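Local atomic coordinates of cysteine desulfurase (Fervidobacterium islandicum, PDB entry 6A6E), a protein that catalyses the pyridoxal-phosphate-dependent removal of sulfur from cysteine, leaving alanine, and probably supplies that sulfur for iron-sulfur cluster assembly. Residues 327-332 and 412-417; 353-358 and 391-396. All coordinates share one frame; numbering follows the deposited sequence.

How the contacts relate
Both contacts belong to the part of the chain built round the mixed sheet that includes strands 332-334, 345-350 and 396-400, and their centres lie 15 Å apart. Along the chain the segments come in the order 327-332, 353-358, 391-396 and 412-417, which nests contact 2 inside the loop closed by contact 1. They meet where helices 355-366 and 407-423 pack together: Leu417 CD2 of contact 1 lies 3.7 Å from Val358 CG1 of contact 2. Side chains of both contacts also touch strand 345-350. Contact 1 is plain packing, whereas contact 2 adjoins the region of the sulfur-carrying cysteine, Cys376.

Contact 1 (327-332 and 412-417); sequences MELDFV and VLIEGL
The carbonyl oxygen of Leu417 is approached by two neighbouring carbons of the Phe331 ring, with CE2 3.6 Å and CZ 3.8 Å from Leu417 O. The oxygen meets the ring obliquely, and the contact is one of van der Waals touch between ring carbons and a helix carbonyl. Phe331 holds CG between its own backbone N and carbonyl carbon (chi1 60°), a setting that carries the ring across to helix 407-423. The same CE2 also lies 4.2 Å from CB of Leu417, while at another part of the ring the carboxylate oxygen OD1 of the preceding Asp330 lies in the ring plane, at its edge.

Beside the ring, Leu329 makes the other apolar contacts through one methyl group. Its chain is extended from CA to CD1 (chi2 180°), so that CD1 reaches the helix at Ile414 and Leu417, one turn apart. Leu329 CD1 is 4.0 Å from Leu417 CD1, the two leucines crossing at about a right angle, and 4.1 Å from CD1 of Ile414, whose far end bends in toward it. Met326 of helix 308-327 touches both Ile414 and Leu417, and Val350 lies against both Phe331 and Leu417. Here the turn leading from helix 308-327 into the edge strand 332-334 packs on helix 407-423, a helix-to-strand connection of the small C-terminal alpha/beta domain found in fold-type I pyridoxal-phosphate enzymes.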
ATOM      1  N   MET A 327       9.687  37.421   2.965  1.00 38.75           N
ATOM      2  CA  MET A 327       9.800  38.379   4.052  1.00 40.38           C
ATOM      3  C   MET A 327       9.873  39.847   3.588  1.00 38.66           C
ATOM      4  O   MET A 327       9.654  40.716   4.369  1.00 37.68           O
ATOM      5  CB  MET A 327      11.010  38.072   4.936  1.00 41.65           C
ATOM      6  CG  MET A 327      10.917  36.773   5.718  1.00 43.98           C
ATOM      7  SD  MET A 327       9.376  36.702   6.633  1.00 50.03           S
ATOM      8  CE  MET A 327       9.761  37.786   8.017  1.00 54.30           C
ATOM      9  N   GLU A 328      10.176  40.113   2.327  1.00 39.35           N
ATOM     10  CA  GLU A 328      10.287  41.481   1.818  1.00 40.23           C
ATOM     11  C   GLU A 328       8.909  42.050   1.489  1.00 45.24           C
ATOM     12  O   GLU A 328       8.796  43.258   1.351  1.00 46.91           O
ATOM     13  CB  GLU A 328      11.135  41.519   0.531  1.00 38.28           C
ATOM     14  CG  GLU A 328      12.638  41.449   0.763  1.00 39.71           C
ATOM     15  CD  GLU A 328      13.477  41.199  -0.486  1.00 41.95           C
ATOM     16  OE1 GLU A 328      12.965  41.275  -1.635  1.00 44.68           O
ATOM     17  OE2 GLU A 328      14.684  40.905  -0.310  1.00 49.68           O
ATOM     18  N   LEU A 329       7.895  41.192   1.310  1.00 37.54           N
ATOM     19  CA  LEU A 329       6.563  41.627   0.889  1.00 37.73           C
ATOM     20  C   LEU A 329       5.817  42.142   2.094  1.00 39.48           C
ATOM     21  O   LEU A 329       5.674  41.434   3.078  1.00 42.40           O
ATOM     22  CB  LEU A 329       5.755  40.493   0.273  1.00 34.48           C
ATOM     23  CG  LEU A 329       6.408  39.757  -0.869  1.00 34.76           C
ATOM     24  CD1 LEU A 329       5.492  38.654  -1.400  1.00 35.85           C
ATOM     25  CD2 LEU A 329       6.812  40.716  -1.969  1.00 35.75           C
ATOM     26  N   ASP A 330       5.317  43.370   2.000  1.00 41.11           N
ATOM     27  CA  ASP A 330       4.726  44.047   3.149  1.00 42.12           C
ATOM     28  C   ASP A 330       3.262  43.639   3.322  1.00 38.26           C
ATOM     29  O   ASP A 330       2.755  43.723   4.409  1.00 38.53           O
ATOM     30  CB  ASP A 330       4.976  45.606   3.144  1.00 47.29           C
ATOM     31  CG  ASP A 330       4.332  46.378   1.948  1.00 58.03           C
ATOM     32  OD1 ASP A 330       3.451  45.854   1.220  1.00 63.82           O
ATOM     33  OD2 ASP A 330       4.711  47.569   1.751  1.00 64.62           O
ATOM     34  N   PHE A 331       2.643  43.106   2.258  1.00 36.54           N
ATOM     35  CA  PHE A 331       1.246  42.639   2.265  1.00 35.18           C
ATOM     36  C   PHE A 331       1.042  41.107   2.536  1.00 42.24           C
ATOM     37  O   PHE A 331      -0.054  40.600   2.359  1.00 35.25           O
ATOM     38  CB  PHE A 331       0.616  42.951   0.934  1.00 36.73           C
ATOM     39  CG  PHE A 331       1.297  42.293  -0.215  1.00 36.30           C
ATOM     40  CD1 PHE A 331       2.400  42.876  -0.808  1.00 36.81           C
ATOM     41  CD2 PHE A 331       0.856  41.080  -0.676  1.00 34.55           C
ATOM     42  CE1 PHE A 331       3.023  42.266  -1.872  1.00 40.72           C
ATOM     43  CE2 PHE A 331       1.473  40.463  -1.722  1.00 35.96           C
ATOM     44  CZ  PHE A 331       2.547  41.055  -2.337  1.00 40.56           C
ATOM     45  N   VAL A 332       2.064  40.409   3.054  1.00 46.95           N
ATOM     46  CA  VAL A 332       1.914  38.957   3.483  1.00 43.49           C
ATOM     47  C   VAL A 332       2.238  38.755   4.944  1.00 34.27           C
ATOM     48  O   VAL A 332       3.058  39.451   5.460  1.00 37.15           O
ATOM     49  CB  VAL A 332       2.874  38.069   2.679  1.00 40.01           C
ATOM     50  CG1 VAL A 332       2.767  36.616   3.123  1.00 44.19           C
ATOM     51  CG2 VAL A 332       2.622  38.256   1.188  1.00 31.78           C
ATOM     52  N   VAL A 412       8.652  33.864 -10.259  1.00 29.95           N
ATOM     53  CA  VAL A 412       7.277  33.792 -10.750  1.00 29.49           C
ATOM     54  C   VAL A 412       6.239  33.812  -9.624  1.00 32.80           C
ATOM     55  O   VAL A 412       5.196  34.492  -9.753  1.00 30.52           O
ATOM     56  CB  VAL A 412       7.054  32.612 -11.718  1.00 33.40           C
ATOM     57  CG1 VAL A 412       5.613  32.561 -12.235  1.00 31.13           C
ATOM     58  CG2 VAL A 412       8.032  32.706 -12.881  1.00 35.49           C
ATOM     59  N   LEU A 413       6.494  33.070  -8.522  1.00 30.11           N
ATOM     60  CA  LEU A 413       5.576  33.064  -7.396  1.00 25.73           C
ATOM     61  C   LEU A 413       5.406  34.507  -6.898  1.00 26.06           C
ATOM     62  O   LEU A 413       4.287  34.965  -6.660  1.00 23.70           O
ATOM     63  CB  LEU A 413       6.080  32.159  -6.260  1.00 24.97           C
ATOM     64  CG  LEU A 413       5.378  32.340  -4.912  1.00 26.52           C
ATOM     65  CD1 LEU A 413       3.925  31.922  -5.027  1.00 27.54           C
ATOM     66  CD2 LEU A 413       6.045  31.584  -3.792  1.00 25.69           C
ATOM     67  N   ILE A 414       6.519  35.209  -6.725  1.00 30.15           N
ATOM     68  CA  ILE A 414       6.530  36.595  -6.152  1.00 30.42           C
ATOM     69  C   ILE A 414       5.754  37.552  -7.082  1.00 28.92           C
ATOM     70  O   ILE A 414       4.881  38.301  -6.609  1.00 31.62           O
ATOM     71  CB  ILE A 414       7.961  37.111  -5.887  1.00 31.61           C
ATOM     72  CG1 ILE A 414       8.677  36.245  -4.825  1.00 30.62           C
ATOM     73  CG2 ILE A 414       7.976  38.566  -5.403  1.00 33.22           C
ATOM     74  CD1 ILE A 414       8.090  36.222  -3.431  1.00 28.33           C
ATOM     75  N   GLU A 415       6.024  37.474  -8.385  1.00 28.55           N
ATOM     76  CA  GLU A 415       5.326  38.263  -9.397  1.00 33.66           C
ATOM     77  C   GLU A 415       3.815  37.985  -9.295  1.00 36.12           C
ATOM     78  O   GLU A 415       2.982  38.896  -9.351  1.00 31.81           O
ATOM     79  CB  GLU A 415       5.836  37.904 -10.814  1.00 36.70           C
ATOM     80  CG  GLU A 415       5.013  38.485 -11.956  1.00 45.57           C
ATOM     81  CD  GLU A 415       5.431  37.984 -13.349  1.00 55.86           C
ATOM     82  OE1 GLU A 415       6.560  37.461 -13.510  1.00 61.47           O
ATOM     83  OE2 GLU A 415       4.627  38.118 -14.308  1.00 63.77           O
ATOM     84  N   GLY A 416       3.455  36.704  -9.161  1.00 30.09           N
ATOM     85  CA  GLY A 416       2.068  36.318  -8.968  1.00 26.38           C
ATOM     86  C   GLY A 416       1.402  36.937  -7.774  1.00 26.68           C
ATOM     87  O   GLY A 416       0.243  37.421  -7.873  1.00 28.79           O
ATOM     88  N   LEU A 417       2.091  36.935  -6.637  1.00 24.81           N
ATOM     89  CA  LEU A 417       1.503  37.445  -5.441  1.00 28.09           C
ATOM     90  C   LEU A 417       1.273  38.980  -5.550  1.00 34.26           C
ATOM     91  O   LEU A 417       0.297  39.511  -5.002  1.00 32.66           O
ATOM     92  CB  LEU A 417       2.411  37.165  -4.223  1.00 30.74           C
ATOM     93  CG  LEU A 417       2.467  35.669  -3.791  1.00 31.55           C
ATOM     94  CD1 LEU A 417       3.403  35.434  -2.607  1.00 30.75           C
ATOM     95  CD2 LEU A 417       1.094  35.116  -3.462  1.00 30.25           C
TER

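Contact 2 (353-358 and 391-396)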
ATOM      1  N   VAL A 353      -6.958  38.717   1.418  1.00 29.72           N
ATOM      2  CA  VAL A 353      -7.319  37.795   0.333  1.00 30.56           C
ATOM      3  C   VAL A 353      -7.444  36.374   0.855  1.00 29.58           C
ATOM      4  O   VAL A 353      -6.544  35.885   1.549  1.00 27.58           O
ATOM      5  CB  VAL A 353      -6.273  37.858  -0.789  1.00 29.65           C
ATOM      6  CG1 VAL A 353      -6.644  37.024  -2.015  1.00 28.12           C
ATOM      7  CG2 VAL A 353      -6.068  39.308  -1.200  1.00 32.95           C
ATOM      8  N   HIS A 354      -8.544  35.720   0.525  1.00 28.08           N
ATOM      9  CA  HIS A 354      -8.795  34.336   0.981  1.00 32.24           C
ATOM     10  C   HIS A 354      -7.679  33.390   0.440  1.00 27.54           C
ATOM     11  O   HIS A 354      -7.266  33.509  -0.714  1.00 23.73           O
ATOM     12  CB  HIS A 354     -10.123  33.778   0.416  1.00 38.21           C
ATOM     13  CG  HIS A 354     -11.356  34.506   0.842  1.00 44.12           C
ATOM     14  ND1 HIS A 354     -12.407  34.747  -0.028  1.00 50.02           N
ATOM     15  CD2 HIS A 354     -11.722  35.036   2.036  1.00 49.41           C
ATOM     16  CE1 HIS A 354     -13.361  35.401   0.610  1.00 43.68           C
ATOM     17  NE2 HIS A 354     -12.972  35.586   1.862  1.00 51.18           N
ATOM     18  N   PRO A 355      -7.215  32.435   1.250  1.00 26.40           N
ATOM     19  CA  PRO A 355      -6.165  31.524   0.728  1.00 24.76           C
ATOM     20  C   PRO A 355      -6.505  30.796  -0.564  1.00 21.06           C
ATOM     21  O   PRO A 355      -5.697  30.809  -1.470  1.00 22.31           O
ATOM     22  CB  PRO A 355      -5.934  30.572   1.893  1.00 26.44           C
ATOM     23  CG  PRO A 355      -6.229  31.402   3.090  1.00 26.87           C
ATOM     24  CD  PRO A 355      -7.400  32.268   2.691  1.00 26.39           C
ATOM     25  N   HIS A 356      -7.695  30.263  -0.704  1.00 26.46           N
ATOM     26  CA  HIS A 356      -8.102  29.600  -1.991  1.00 29.37           C
ATOM     27  C   HIS A 356      -8.076  30.493  -3.198  1.00 27.27           C
ATOM     28  O   HIS A 356      -7.712  30.027  -4.270  1.00 27.47           O
ATOM     29  CB  HIS A 356      -9.463  28.827  -1.920  1.00 34.70           C
ATOM     30  CG  HIS A 356      -9.573  27.688  -2.924  1.00 43.54           C
ATOM     31  ND1 HIS A 356     -10.708  26.908  -3.071  1.00 48.58           N
ATOM     32  CD2 HIS A 356      -8.678  27.209  -3.827  1.00 42.99           C
ATOM     33  CE1 HIS A 356     -10.499  25.998  -4.006  1.00 49.74           C
ATOM     34  NE2 HIS A 356      -9.273  26.160  -4.479  1.00 47.84           N
ATOM     35  N   ASP A 357      -8.425  31.778  -3.042  1.00 27.86           N
ATOM     36  CA  ASP A 357      -8.256  32.733  -4.157  1.00 27.34           C
ATOM     37  C   ASP A 357      -6.793  32.920  -4.523  1.00 24.71           C
ATOM     38  O   ASP A 357      -6.474  33.066  -5.685  1.00 26.83           O
ATOM     39  CB  ASP A 357      -8.849  34.113  -3.839  1.00 33.39           C
ATOM     40  CG  ASP A 357     -10.346  34.075  -3.597  1.00 35.25           C
ATOM     41  OD1 ASP A 357     -11.006  33.193  -4.209  1.00 43.80           O
ATOM     42  OD2 ASP A 357     -10.837  34.901  -2.773  1.00 41.00           O
ATOM     43  N   VAL A 358      -5.891  32.970  -3.534  1.00 24.08           N
ATOM     44  CA  VAL A 358      -4.428  33.076  -3.837  1.00 23.61           C
ATOM     45  C   VAL A 358      -3.969  31.893  -4.690  1.00 22.36           C
ATOM     46  O   VAL A 358      -3.364  32.093  -5.730  1.00 23.41           O
ATOM     47  CB  VAL A 358      -3.576  33.205  -2.568  1.00 24.42           C
ATOM     48  CG1 VAL A 358      -2.094  33.227  -2.895  1.00 26.53           C
ATOM     49  CG2 VAL A 358      -3.955  34.448  -1.790  1.00 25.24           C
ATOM     50  N   ASP A 391      -6.967  39.475   9.694  1.00 42.74           N
ATOM     51  CA  ASP A 391      -8.171  38.739   9.905  1.00 46.78           C
ATOM     52  C   ASP A 391      -7.848  37.298   9.448  1.00 42.64           C
ATOM     53  O   ASP A 391      -7.907  36.992   8.258  1.00 45.68           O
ATOM     54  CB  ASP A 391      -9.276  39.387   9.064  1.00 54.86           C
ATOM     55  CG  ASP A 391     -10.638  38.859   9.378  1.00 61.77           C
ATOM     56  OD1 ASP A 391     -10.817  38.238  10.446  1.00 77.05           O
ATOM     57  OD2 ASP A 391     -11.554  39.082   8.553  1.00 78.33           O
ATOM     58  N   PHE A 392      -7.487  36.438  10.395  1.00 38.59           N
ATOM     59  CA  PHE A 392      -6.914  35.128  10.095  1.00 34.21           C
ATOM     60  C   PHE A 392      -7.998  34.170   9.601  1.00 34.16           C
ATOM     61  O   PHE A 392      -8.936  33.856  10.322  1.00 31.37           O
ATOM     62  CB  PHE A 392      -6.183  34.546  11.324  1.00 33.92           C
ATOM     63  CG  PHE A 392      -5.448  33.229  11.056  1.00 28.80           C
ATOM     64  CD1 PHE A 392      -4.266  33.215  10.351  1.00 30.48           C
ATOM     65  CD2 PHE A 392      -5.944  32.014  11.546  1.00 30.04           C
ATOM     66  CE1 PHE A 392      -3.596  32.017  10.105  1.00 27.24           C
ATOM     67  CE2 PHE A 392      -5.281  30.814  11.322  1.00 27.02           C
ATOM     68  CZ  PHE A 392      -4.108  30.819  10.590  1.00 26.61           C
ATOM     69  N   PRO A 393      -7.823  33.651   8.385  1.00 32.49           N
ATOM     70  CA  PRO A 393      -8.829  32.831   7.747  1.00 32.26           C
ATOM     71  C   PRO A 393      -8.851  31.395   8.191  1.00 33.59           C
ATOM     72  O   PRO A 393      -9.539  30.618   7.589  1.00 33.33           O
ATOM     73  CB  PRO A 393      -8.450  32.932   6.271  1.00 33.57           C
ATOM     74  CG  PRO A 393      -6.994  33.178   6.278  1.00 33.11           C
ATOM     75  CD  PRO A 393      -6.726  34.011   7.469  1.00 31.97           C
ATOM     76  N   ASN A 394      -8.097  31.024   9.215  1.00 35.71           N
ATOM     77  CA  ASN A 394      -8.085  29.629   9.739  1.00 37.50           C
ATOM     78  C   ASN A 394      -7.539  28.587   8.782  1.00 32.88           C
ATOM     79  O   ASN A 394      -7.876  27.405   8.862  1.00 28.88           O
ATOM     80  CB  ASN A 394      -9.461  29.240  10.258  1.00 41.43           C
ATOM     81  CG  ASN A 394      -9.850  30.049  11.485  1.00 46.69           C
ATOM     82  OD1 ASN A 394      -9.009  30.372  12.350  1.00 45.66           O
ATOM     83  ND2 ASN A 394     -11.116  30.410  11.550  1.00 46.86           N
ATOM     84  N   SER A 395      -6.644  29.073   7.928  1.00 28.39           N
ATOM     85  CA  SER A 395      -6.008  28.335   6.886  1.00 27.82           C
ATOM     86  C   SER A 395      -4.911  29.202   6.350  1.00 25.63           C
ATOM     87  O   SER A 395      -4.818  30.393   6.724  1.00 25.05           O
ATOM     88  CB  SER A 395      -6.978  27.980   5.745  1.00 30.85           C
ATOM     89  OG  SER A 395      -7.751  29.098   5.384  1.00 37.14           O
ATOM     90  N   THR A 396      -4.057  28.620   5.491  1.00 24.84           N
ATOM     91  CA  THR A 396      -2.952  29.365   4.882  1.00 24.82           C
ATOM     92  C   THR A 396      -2.712  28.889   3.482  1.00 23.22           C
ATOM     93  O   THR A 396      -3.250  27.879   3.068  1.00 23.49           O
ATOM     94  CB  THR A 396      -1.587  29.241   5.655  1.00 25.79           C
ATOM     95  OG1 THR A 396      -0.898  28.069   5.212  1.00 29.46           O
ATOM     96  CG2 THR A 396      -1.782  29.205   7.175  1.00 24.17           C
TER
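Pro355 and Thr396 bring the backbones together, their CA atoms 5.7 Å apart, where the first turn of helix 355-366 faces the irregular loop 391-396 at its entry into strand 396-400. Asn394, with a positive phi of 65°, turns this loop, and the fully extended Ser395 then leads into the strand.

The ring of Pro355 carries the contact, each of its three ring methylenes finding a partner. CD of Pro355 lies 3.7 Å from CG of Pro393, and the two pyrrolidine rings cross obliquely, methylene against methylene. Next to them Ser395 OG comes within 3.6 Å of Pro355 CG. Its chi1 of 46° sets the hydroxyl between backbone N and carbonyl carbon, turned to the proline and 3.2 Å from Pro393 O. CB of Pro355 rests 4.0 Å from the carbonyl carbon of Thr396; the threonine side chain starts out away from the helix, and its OG1 is hydrogen-bonded to NE2 of His375.

At the helix start, His354 occupies the N-cap position and its O accepts the N-H of Val358. Its imidazole ND1 makes a weak bond of 3.2 Å to Asp357 OD2, bent to 129°. His356 NE2 bonds to Ala67 O of the second subunit.

His375 adjoins Cys376, which carries an extra sulfur as S-mercaptocysteine, consistent with the persulfide formed by cysteine desulfurases; the nearest atoms of the Thr396 side chain and the bound pyridoxal phosphate are about 13 Å apart. Pro355 and loop 391-396 thus sit against strand 345-350, whose Asn349 touches both prolines and bonds through ND2 to Ser395 O, with Thr396 packing on helix 378-387 and Val358 on helix 407-423.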